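Local coordinates for ribosomal protein uL16 3-hydroxylase (Escherichia coli, PDB 4CCL) that catalyses the iron- and 2-oxoglutarate-dependent hydroxylation of an arginine of ribosomal protein uL16, working as a homodimer, at residues Q18-R26 / A167-P175; K265-S275 / R310-N321. All blocks are in the same frame, centred on the assembly; numbering follows the deposited sequence.

Contact 1 of 2, residues Q18-R26 / A167-P175; sequences QKRPVVLKR and AIIDEELEP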
loop_
_atom_site.group_PDB
_atom_site.type_symbol
_atom_site.label_atom_id
_atom_site.label_comp_id
_atom_site.label_asym_id
_atom_site.label_seq_id
_atom_site.Cartn_x
_atom_site.Cartn_y
_atom_site.Cartn_z
ATOM N N GLN B 18 3.749 -29.465 6.909
ATOM C CA GLN B 18 3.322 -28.340 7.741
ATOM C C GLN B 18 2.996 -28.747 9.179
ATOM O O GLN B 18 2.260 -28.047 9.876
ATOM C CB GLN B 18 2.126 -27.625 7.108
ATOM C CG GLN B 18 2.479 -26.723 5.944
ATOM C CD GLN B 18 2.671 -25.281 6.370
ATOM O OE1 GLN B 18 1.870 -24.736 7.130
ATOM N NE2 GLN B 18 3.739 -24.657 5.889
ATOM N N LYS B 19 3.550 -29.872 9.624
ATOM C CA LYS B 19 3.300 -30.358 10.978
ATOM C C LYS B 19 4.579 -30.733 11.720
ATOM O O LYS B 19 4.975 -30.063 12.672
ATOM C CB LYS B 19 2.344 -31.552 10.948
ATOM C CG LYS B 19 1.048 -31.284 10.204
ATOM C CD LYS B 19 0.174 -32.519 10.137
ATOM C CE LYS B 19 -0.907 -32.359 9.080
ATOM N NZ LYS B 19 -0.323 -32.338 7.706
ATOM N N ARG B 20 5.221 -31.809 11.269
ATOM C CA ARG B 20 6.393 -32.360 11.941
ATOM C C ARG B 20 7.512 -32.623 10.945
ATOM O O ARG B 20 7.254 -32.983 9.796
ATOM C CB ARG B 20 6.035 -33.675 12.638
ATOM C CG ARG B 20 4.836 -33.595 13.567
ATOM C CD ARG B 20 5.075 -32.618 14.703
ATOM N NE ARG B 20 6.149 -33.054 15.589
ATOM C CZ ARG B 20 6.654 -32.310 16.569
ATOM N NH1 ARG B 20 6.184 -31.090 16.786
ATOM N NH2 ARG B 20 7.629 -32.784 17.330
ATOM N N PRO B 21 8.766 -32.445 11.384
ATOM C CA PRO B 21 9.911 -32.763 10.531
ATOM C C PRO B 21 10.194 -34.258 10.442
ATOM O O PRO B 21 9.860 -35.009 11.359
ATOM C CB PRO B 21 11.072 -32.051 11.230
ATOM C CG PRO B 21 10.678 -32.012 12.655
ATOM C CD PRO B 21 9.180 -31.828 12.656
ATOM N N VAL B 22 10.801 -34.682 9.338
ATOM C CA VAL B 22 11.228 -36.072 9.208
ATOM C C VAL B 22 12.571 -36.182 8.511
ATOM O O VAL B 22 12.974 -35.291 7.769
ATOM C CB VAL B 22 10.224 -36.940 8.410
ATOM C CG1 VAL B 22 9.722 -38.094 9.262
ATOM C CG2 VAL B 22 9.078 -36.105 7.870
ATOM N N VAL B 23 13.266 -37.282 8.767
ATOM C CA VAL B 23 14.383 -37.672 7.929
ATOM C C VAL B 23 13.868 -38.760 7.008
ATOM O O VAL B 23 13.426 -39.814 7.467
ATOM C CB VAL B 23 15.564 -38.222 8.741
ATOM C CG1 VAL B 23 16.653 -38.728 7.806
ATOM C CG2 VAL B 23 16.110 -37.154 9.669
ATOM N N LEU B 24 13.908 -38.504 5.708
ATOM C CA LEU B 24 13.487 -39.507 4.752
ATOM C C LEU B 24 14.759 -40.147 4.230
ATOM O O LEU B 24 15.518 -39.529 3.482
ATOM C CB LEU B 24 12.710 -38.851 3.612
ATOM C CG LEU B 24 11.591 -37.892 4.035
ATOM C CD1 LEU B 24 11.157 -37.018 2.873
ATOM C CD2 LEU B 24 10.401 -38.656 4.605
ATOM N N LYS B 25 14.986 -41.393 4.629
ATOM C CA LYS B 25 16.225 -42.082 4.307
ATOM C C LYS B 25 16.128 -42.653 2.904
ATOM O O LYS B 25 15.118 -43.260 2.549
ATOM C CB LYS B 25 16.495 -43.204 5.311
ATOM C CG LYS B 25 16.661 -42.751 6.757
ATOM C CD LYS B 25 18.080 -42.971 7.263
ATOM C CE LYS B 25 19.002 -41.831 6.871
ATOM N NZ LYS B 25 20.427 -42.171 7.150
ATOM N N ARG B 26 17.182 -42.451 2.118
ATOM C CA ARG B 26 17.224 -42.893 0.726
ATOM C C ARG B 26 16.022 -42.370 -0.051
ATOM O O ARG B 26 15.380 -43.118 -0.789
ATOM C CB ARG B 26 17.276 -44.421 0.636
ATOM C CG ARG B 26 18.382 -45.064 1.449
ATOM C CD ARG B 26 19.640 -45.298 0.627
ATOM N NE ARG B 26 20.088 -46.685 0.726
ATOM C CZ ARG B 26 20.119 -47.539 -0.292
ATOM N NH1 ARG B 26 19.740 -47.148 -1.501
ATOM N NH2 ARG B 26 20.540 -48.783 -0.105
ATOM N N ALA B 167 17.993 -31.264 20.611
ATOM C CA ALA B 167 17.552 -31.824 19.338
ATOM C C ALA B 167 16.520 -32.937 19.485
ATOM O O ALA B 167 16.717 -33.878 20.255
ATOM C CB ALA B 167 18.751 -32.320 18.538
ATOM N N ILE B 168 15.412 -32.816 18.757
ATOM C CA ILE B 168 14.485 -33.932 18.610
ATOM C C ILE B 168 14.913 -34.795 17.427
ATOM O O ILE B 168 14.421 -35.907 17.245
ATOM C CB ILE B 168 13.025 -33.468 18.426
ATOM C CG1 ILE B 168 12.837 -32.770 17.078
ATOM C CG2 ILE B 168 12.609 -32.564 19.572
ATOM C CD1 ILE B 168 11.411 -32.329 16.816
ATOM N N ILE B 169 15.823 -34.266 16.614
ATOM C CA ILE B 169 16.461 -35.057 15.566
ATOM C C ILE B 169 17.960 -34.793 15.564
ATOM O O ILE B 169 18.381 -33.660 15.399
ATOM C CB ILE B 169 15.895 -34.731 14.163
ATOM C CG1 ILE B 169 14.445 -35.205 14.033
ATOM C CG2 ILE B 169 16.749 -35.373 13.078
ATOM C CD1 ILE B 169 13.793 -34.837 12.715
ATOM N N ASP B 170 18.766 -35.827 15.773
ATOM C CA ASP B 170 20.206 -35.695 15.583
ATOM C C ASP B 170 20.681 -36.878 14.747
ATOM O O ASP B 170 20.678 -38.012 15.224
ATOM C CB ASP B 170 20.910 -35.678 16.946
ATOM C CG ASP B 170 22.357 -35.217 16.859
ATOM O OD1 ASP B 170 23.009 -35.466 15.824
ATOM O OD2 ASP B 170 22.844 -34.603 17.833
ATOM N N GLU B 171 21.134 -36.614 13.521
ATOM C CA GLU B 171 21.481 -37.704 12.603
ATOM C C GLU B 171 22.573 -37.321 11.612
ATOM O O GLU B 171 22.833 -36.146 11.385
ATOM C CB GLU B 171 20.247 -38.193 11.824
ATOM C CG GLU B 171 19.156 -38.851 12.662
ATOM C CD GLU B 171 18.184 -39.670 11.838
ATOM O OE1 GLU B 171 18.588 -40.180 10.772
ATOM O OE2 GLU B 171 17.015 -39.805 12.260
ATOM N N GLU B 172 23.212 -38.329 11.030
ATOM C CA GLU B 172 24.166 -38.115 9.949
ATOM C C GLU B 172 23.526 -38.530 8.634
ATOM O O GLU B 172 23.066 -39.664 8.494
ATOM C CB GLU B 172 25.430 -38.936 10.179
ATOM C CG GLU B 172 26.136 -38.644 11.486
ATOM C CD GLU B 172 27.221 -39.657 11.790
ATOM O OE1 GLU B 172 27.167 -40.772 11.229
ATOM O OE2 GLU B 172 28.130 -39.339 12.585
ATOM N N LEU B 173 23.499 -37.618 7.671
ATOM C CA LEU B 173 22.797 -37.869 6.415
ATOM C C LEU B 173 23.702 -38.439 5.329
ATOM O O LEU B 173 24.746 -37.871 5.004
ATOM C CB LEU B 173 22.093 -36.599 5.925
ATOM C CG LEU B 173 20.626 -36.412 6.332
ATOM C CD1 LEU B 173 20.398 -36.746 7.796
ATOM C CD2 LEU B 173 20.159 -34.994 6.037
ATOM N N GLU B 174 23.296 -39.577 4.782
ATOM C CA GLU B 174 24.007 -40.202 3.678
ATOM C C GLU B 174 23.453 -39.619 2.381
ATOM O O GLU B 174 22.338 -39.100 2.371
ATOM C CB GLU B 174 23.805 -41.719 3.724
ATOM C CG GLU B 174 23.911 -42.332 5.122
ATOM C CD GLU B 174 25.342 -42.455 5.625
ATOM O OE1 GLU B 174 26.260 -41.936 4.958
ATOM O OE2 GLU B 174 25.549 -43.079 6.688
ATOM N N PRO B 175 24.234 -39.675 1.287
ATOM C CA PRO B 175 23.732 -39.180 -0.001
ATOM C C PRO B 175 22.413 -39.837 -0.403
ATOM O O PRO B 175 22.294 -41.061 -0.359
ATOM C CB PRO B 175 24.844 -39.566 -0.989
ATOM C CG PRO B 175 25.724 -40.544 -0.253
ATOM C CD PRO B 175 25.624 -40.148 1.184
#
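Val23 sits against Ile169, Glu171 and Leu173, where N-terminal strand 22-24, which extends the large sheet of the JmjC (cupin) double-stranded beta-helix, meets edge strand 169-173 of the smaller sheet. Strand 22-24 pairs with strand 178-181, and strand 169-173 with strand 140-145. The two edge strands run nearly parallel, 21° apart, but no hydrogen bond joins them. Between the two segments the contact is mainly through side chains.

The Val23 side chain starts against the Glu171 carboxylate, with CB 4.1 Å from both OE1 and OE2 of Glu171. The methyls then part. CG1 lies anti to the backbone N (chi1 175°) and reaches Glu171 OE1 at 3.8 Å. The same CG1 also meets CD1 of Leu173 at 4.2 Å. CG2 lies 3.8 Å from Glu171 OE2 and 3.9 Å from Ile169 CG2. Leu173 and Val23 both rest on Leu179, and Leu173 also touches Trp142.

Next along, Pro21 CB meets Ile169 CD1 at 4.2 Å. Opposite Val144 the strand carries a classic beta bulge, with Ile168 and Ile169 as its two residues. The bulge lets two successive isoleucines turn to segment 18-26.

Charged groups stand at both ends of the contact. Lys25 NZ has its salt bridge with Asp177. It also comes to 4.5 Å from Glu171 OE1, beyond a salt bridge, and this charge probably only adds to the attraction. At the other end Arg20 forms a salt bridge with Glu146. Its chain is bent at chi2 and chi3 and crosses Ile168 at about a right angle, with NH2 of Arg20 3.8 Å from CD1 of Ile168.

Contact 2 of 2, residues K265-S275 / R310-N321; sequences KQWFGEFISQS and RVLRIGDDVYAN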
loop_
_atom_site.group_PDB
_atom_site.type_symbol
_atom_site.label_atom_id
_atom_site.label_comp_id
_atom_site.label_asym_id
_atom_site.label_seq_id
_atom_site.Cartn_x
_atom_site.Cartn_y
_atom_site.Cartn_z
ATOM N N LYS B 265 -8.063 -11.628 -7.993
ATOM C CA LYS B 265 -7.551 -12.775 -8.734
ATOM C C LYS B 265 -6.444 -12.359 -9.691
ATOM O O LYS B 265 -5.428 -13.044 -9.825
ATOM C CB LYS B 265 -8.684 -13.431 -9.522
ATOM C CG LYS B 265 -8.222 -14.525 -10.465
ATOM C CD LYS B 265 -9.224 -14.760 -11.580
ATOM C CE LYS B 265 -10.612 -15.057 -11.033
ATOM N NZ LYS B 265 -11.622 -15.194 -12.123
ATOM N N GLN B 266 -6.651 -11.223 -10.346
ATOM C CA GLN B 266 -5.715 -10.717 -11.334
ATOM C C GLN B 266 -4.431 -10.264 -10.654
ATOM O O GLN B 266 -3.330 -10.632 -11.084
ATOM C CB GLN B 266 -6.346 -9.567 -12.116
ATOM C CG GLN B 266 -5.681 -9.269 -13.442
ATOM C CD GLN B 266 -6.695 -9.101 -14.555
ATOM O OE1 GLN B 266 -7.705 -9.802 -14.597
ATOM N NE2 GLN B 266 -6.436 -8.163 -15.458
ATOM N N TRP B 267 -4.568 -9.479 -9.585
ATOM C CA TRP B 267 -3.386 -9.048 -8.844
ATOM C C TRP B 267 -2.564 -10.225 -8.352
ATOM O O TRP B 267 -1.352 -10.259 -8.552
ATOM C CB TRP B 267 -3.721 -8.182 -7.634
ATOM C CG TRP B 267 -2.548 -8.139 -6.687
ATOM C CD1 TRP B 267 -1.345 -7.523 -6.902
ATOM C CD2 TRP B 267 -2.447 -8.770 -5.406
ATOM N NE1 TRP B 267 -0.513 -7.716 -5.828
ATOM C CE2 TRP B 267 -1.168 -8.483 -4.889
ATOM C CE3 TRP B 267 -3.320 -9.546 -4.631
ATOM C CZ2 TRP B 267 -0.735 -8.936 -3.649
ATOM C CZ3 TRP B 267 -2.889 -9.997 -3.396
ATOM C CH2 TRP B 267 -1.610 -9.691 -2.917
ATOM N N PHE B 268 -3.216 -11.171 -7.681
ATOM C CA PHE B 268 -2.497 -12.313 -7.128
ATOM C C PHE B 268 -1.875 -13.136 -8.241
ATOM O O PHE B 268 -0.791 -13.690 -8.076
ATOM C CB PHE B 268 -3.396 -13.186 -6.253
ATOM C CG PHE B 268 -2.635 -14.172 -5.416
ATOM C CD1 PHE B 268 -1.971 -13.757 -4.277
ATOM C CD2 PHE B 268 -2.576 -15.510 -5.771
ATOM C CE1 PHE B 268 -1.267 -14.653 -3.504
ATOM C CE2 PHE B 268 -1.873 -16.411 -5.001
ATOM C CZ PHE B 268 -1.217 -15.982 -3.865
ATOM N N GLY B 269 -2.567 -13.199 -9.374
ATOM C CA GLY B 269 -2.045 -13.866 -10.548
ATOM C C GLY B 269 -0.733 -13.242 -10.979
ATOM O O GLY B 269 0.249 -13.949 -11.213
ATOM N N GLU B 270 -0.709 -11.914 -11.059
ATOM C CA GLU B 270 0.497 -11.197 -11.472
ATOM C C GLU B 270 1.621 -11.259 -10.426
ATOM O O GLU B 270 2.802 -11.215 -10.770
ATOM C CB GLU B 270 0.163 -9.740 -11.811
ATOM C CG GLU B 270 -0.796 -9.576 -12.987
ATOM C CD GLU B 270 -1.080 -8.124 -13.321
ATOM O OE1 GLU B 270 -0.389 -7.238 -12.775
ATOM O OE2 GLU B 270 -1.998 -7.867 -14.129
ATOM N N PHE B 271 1.247 -11.362 -9.154
ATOM C CA PHE B 271 2.209 -11.378 -8.052
ATOM C C PHE B 271 2.873 -12.745 -7.942
ATOM O O PHE B 271 4.073 -12.884 -8.179
ATOM C CB PHE B 271 1.494 -11.008 -6.739
ATOM C CG PHE B 271 2.319 -11.207 -5.484
ATOM C CD1 PHE B 271 3.699 -11.048 -5.477
ATOM C CD2 PHE B 271 1.691 -11.543 -4.295
ATOM C CE1 PHE B 271 4.428 -11.233 -4.312
ATOM C CE2 PHE B 271 2.415 -11.726 -3.128
ATOM C CZ PHE B 271 3.784 -11.572 -3.137
ATOM N N ILE B 272 2.078 -13.750 -7.596
ATOM C CA ILE B 272 2.589 -15.077 -7.256
ATOM C C ILE B 272 3.363 -15.757 -8.392
ATOM O O ILE B 272 4.139 -16.684 -8.155
ATOM C CB ILE B 272 1.447 -15.999 -6.752
ATOM C CG1 ILE B 272 2.004 -17.175 -5.944
ATOM C CG2 ILE B 272 0.574 -16.467 -7.905
ATOM C CD1 ILE B 272 2.645 -16.765 -4.638
ATOM N N SER B 273 3.162 -15.289 -9.622
ATOM C CA SER B 273 3.870 -15.846 -10.772
ATOM C C SER B 273 5.280 -15.270 -10.926
ATOM O O SER B 273 6.051 -15.715 -11.776
ATOM C CB SER B 273 3.064 -15.651 -12.061
ATOM O OG SER B 273 2.634 -14.308 -12.202
ATOM N N GLN B 274 5.610 -14.286 -10.095
ATOM C CA GLN B 274 6.945 -13.695 -10.087
ATOM C C GLN B 274 7.890 -14.466 -9.165
ATOM O O GLN B 274 7.491 -14.930 -8.096
ATOM C CB GLN B 274 6.878 -12.223 -9.670
ATOM C CG GLN B 274 7.151 -11.246 -10.802
ATOM C CD GLN B 274 6.531 -9.881 -10.560
ATOM O OE1 GLN B 274 7.156 -8.851 -10.807
ATOM N NE2 GLN B 274 5.290 -9.870 -10.084
ATOM N N SER B 275 9.143 -14.605 -9.590
ATOM C CA SER B 275 10.146 -15.330 -8.813
ATOM C C SER B 275 10.875 -14.426 -7.818
ATOM O O SER B 275 11.161 -13.265 -8.114
ATOM C CB SER B 275 11.154 -16.011 -9.743
ATOM O OG SER B 275 12.141 -16.710 -9.005
ATOM N N ARG B 310 7.938 -19.076 -13.306
ATOM C CA ARG B 310 6.696 -19.558 -12.718
ATOM C C ARG B 310 5.498 -19.339 -13.639
ATOM O O ARG B 310 5.232 -18.221 -14.080
ATOM C CB ARG B 310 6.473 -18.903 -11.353
ATOM C CG ARG B 310 7.582 -19.224 -10.356
ATOM C CD ARG B 310 7.652 -18.228 -9.203
ATOM N NE ARG B 310 6.463 -18.260 -8.355
ATOM C CZ ARG B 310 6.214 -19.200 -7.450
ATOM N NH1 ARG B 310 7.065 -20.203 -7.278
ATOM N NH2 ARG B 310 5.108 -19.144 -6.720
ATOM N N VAL B 311 4.787 -20.424 -13.930
ATOM C CA VAL B 311 3.581 -20.362 -14.743
ATOM C C VAL B 311 2.425 -20.973 -13.962
ATOM O O VAL B 311 2.432 -22.166 -13.656
ATOM C CB VAL B 311 3.759 -21.118 -16.069
ATOM C CG1 VAL B 311 2.581 -20.854 -16.987
ATOM C CG2 VAL B 311 5.056 -20.704 -16.740
ATOM N N LEU B 312 1.435 -20.151 -13.632
ATOM C CA LEU B 312 0.373 -20.588 -12.730
ATOM C C LEU B 312 -1.013 -20.311 -13.288
ATOM O O LEU B 312 -1.248 -19.277 -13.902
ATOM C CB LEU B 312 0.529 -19.907 -11.372
ATOM C CG LEU B 312 1.885 -20.148 -10.708
ATOM C CD1 LEU B 312 2.095 -19.207 -9.538
ATOM C CD2 LEU B 312 2.018 -21.599 -10.267
ATOM N N ARG B 313 -1.932 -21.242 -13.066
ATOM C CA ARG B 313 -3.290 -21.082 -13.563
ATOM C C ARG B 313 -4.260 -20.724 -12.442
ATOM O O ARG B 313 -4.400 -21.465 -11.469
ATOM C CB ARG B 313 -3.757 -22.354 -14.274
ATOM C CG ARG B 313 -5.179 -22.269 -14.794
ATOM C CD ARG B 313 -5.666 -23.602 -15.323
ATOM N NE ARG B 313 -5.230 -23.853 -16.693
ATOM C CZ ARG B 313 -5.822 -23.342 -17.768
ATOM N NH1 ARG B 313 -6.870 -22.542 -17.634
ATOM N NH2 ARG B 313 -5.360 -23.624 -18.979
ATOM N N ILE B 314 -4.915 -19.575 -12.577
ATOM C CA ILE B 314 -5.990 -19.197 -11.671
ATOM C C ILE B 314 -7.266 -19.030 -12.482
ATOM O O ILE B 314 -7.390 -18.101 -13.282
ATOM C CB ILE B 314 -5.671 -17.895 -10.915
ATOM C CG1 ILE B 314 -4.202 -17.882 -10.485
ATOM C CG2 ILE B 314 -6.598 -17.730 -9.718
ATOM C CD1 ILE B 314 -3.900 -16.959 -9.323
ATOM N N GLY B 315 -8.219 -19.929 -12.266
ATOM C CA GLY B 315 -9.395 -19.993 -13.111
ATOM C C GLY B 315 -8.996 -20.299 -14.542
ATOM O O GLY B 315 -8.243 -21.240 -14.798
ATOM N N ASP B 316 -9.498 -19.499 -15.476
ATOM C CA ASP B 316 -9.192 -19.680 -16.893
ATOM C C ASP B 316 -8.036 -18.805 -17.383
ATOM O O ASP B 316 -7.712 -18.804 -18.570
ATOM C CB ASP B 316 -10.444 -19.453 -17.743
ATOM C CG ASP B 316 -11.469 -20.559 -17.574
ATOM O OD1 ASP B 316 -12.314 -20.457 -16.659
ATOM O OD2 ASP B 316 -11.426 -21.534 -18.354
ATOM N N ASP B 317 -7.427 -18.055 -16.470
ATOM C CA ASP B 317 -6.310 -17.182 -16.814
ATOM C C ASP B 317 -4.992 -17.832 -16.419
ATOM O O ASP B 317 -4.902 -18.468 -15.368
ATOM C CB ASP B 317 -6.445 -15.846 -16.088
ATOM C CG ASP B 317 -7.860 -15.313 -16.107
ATOM O OD1 ASP B 317 -8.478 -15.298 -17.192
ATOM O OD2 ASP B 317 -8.356 -14.916 -15.031
ATOM N N VAL B 318 -3.963 -17.667 -17.246
ATOM C CA VAL B 318 -2.649 -18.189 -16.876
ATOM C C VAL B 318 -1.711 -17.007 -16.625
ATOM O O VAL B 318 -1.945 -15.924 -17.139
ATOM C CB VAL B 318 -2.119 -19.187 -17.935
ATOM C CG1 VAL B 318 -0.695 -19.613 -17.636
ATOM C CG2 VAL B 318 -3.019 -20.410 -17.989
ATOM N N TYR B 319 -0.709 -17.181 -15.771
ATOM C CA TYR B 319 0.231 -16.107 -15.482
ATOM C C TYR B 319 1.662 -16.614 -15.548
ATOM O O TYR B 319 2.033 -17.552 -14.839
ATOM C CB TYR B 319 -0.049 -15.495 -14.108
ATOM C CG TYR B 319 -1.445 -14.930 -13.962
ATOM C CD1 TYR B 319 -2.508 -15.739 -13.586
ATOM C CD2 TYR B 319 -1.699 -13.586 -14.203
ATOM C CE1 TYR B 319 -3.784 -15.228 -13.453
ATOM C CE2 TYR B 319 -2.973 -13.064 -14.071
ATOM C CZ TYR B 319 -4.012 -13.890 -13.697
ATOM O OH TYR B 319 -5.285 -13.381 -13.562
ATOM N N ALA B 320 2.458 -15.995 -16.414
ATOM C CA ALA B 320 3.872 -16.325 -16.525
ATOM C C ALA B 320 4.732 -15.120 -16.161
ATOM O O ALA B 320 4.755 -14.126 -16.890
ATOM C CB ALA B 320 4.196 -16.798 -17.936
ATOM N N ASN B 321 5.439 -15.222 -15.037
ATOM C CA ASN B 321 6.373 -14.187 -14.594
ATOM C C ASN B 321 5.737 -12.795 -14.517
ATOM O O ASN B 321 6.285 -11.816 -15.013
ATOM C CB ASN B 321 7.633 -14.198 -15.474
ATOM C CG ASN B 321 8.728 -13.281 -14.957
ATOM O OD1 ASN B 321 9.253 -13.476 -13.861
ATOM N ND2 ASN B 321 9.086 -12.281 -15.754
HETATM O O HOH W 1 10.247 -12.744 -11.708
#
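Tyr319 lays one ring face on the helix backbone at Gly269. The CA of Gly269 stands 3.4 Å from the ring centroid, almost exactly on the ring normal, in a CH-pi contact. A CB on Gly269 would run into the ring. Beside it, Ile314 CD1 touches Gly269 CA at 3.8 Å and comes to the edge of the Phe268 ring. Ile314 CG2 meets Lys265 CG at 3.7 Å, the two side chains lying alongside each other and pointing opposite ways.

At the far end Arg310 grips the carbonyl of Ile272 side-on. NE and NH2 both donate to Ile272 O, at 2.8 and 3.0 Å, the NE bond being the straighter (154° against 140°). The oxygen sits in the guanidinium plane. The bend at chi3 (65°) turns the group to it.

In the ROXA-like winged-helix domain, helix 263-272 runs along the hairpin, nearly antiparallel to strand 311-314 and roughly parallel to strand 317-320. Leu312 CD1 fills the middle, 3.5 Å from Ile272 CG2.

Second-shell bonds set these groups. Ser273 OG donates to Gly269 O at 2.6 Å, tying the residue that follows the helix to the carbonyl beside the tyrosine, and also bonds Gly322 N. Arg310 reaches on to the carbonyls of Trp106 and Ile108. With an alanine in its place, Ile272 O would probably lose both guanidinium donors, and those two carbonyls their tie to this residue. Outside the hairpin, Met247 of the second subunit packs on Lys265 and Ile314.

How the contacts relate
From the N terminus, the chain passes through 18-26 early and returns to it at 167-175. Contact 1 thereby closes a loop of 140 residues, which holds the iron ligands His125 and Asp127; the third ligand, His187, follows. The chain goes on through helix 207-220 and helix 244-258. Contact 2 opens afterwards and closes a loop of 34 residues inside the winged-helix domain. The two are in series and neither nest nor cross. The centres of contact 1 and contact 2 are about 34 Å apart, on opposite sides of the chain's centre. Contact 1 joins two sheets, contact 2 a helix and a hairpin. Both have residues touching the second subunit.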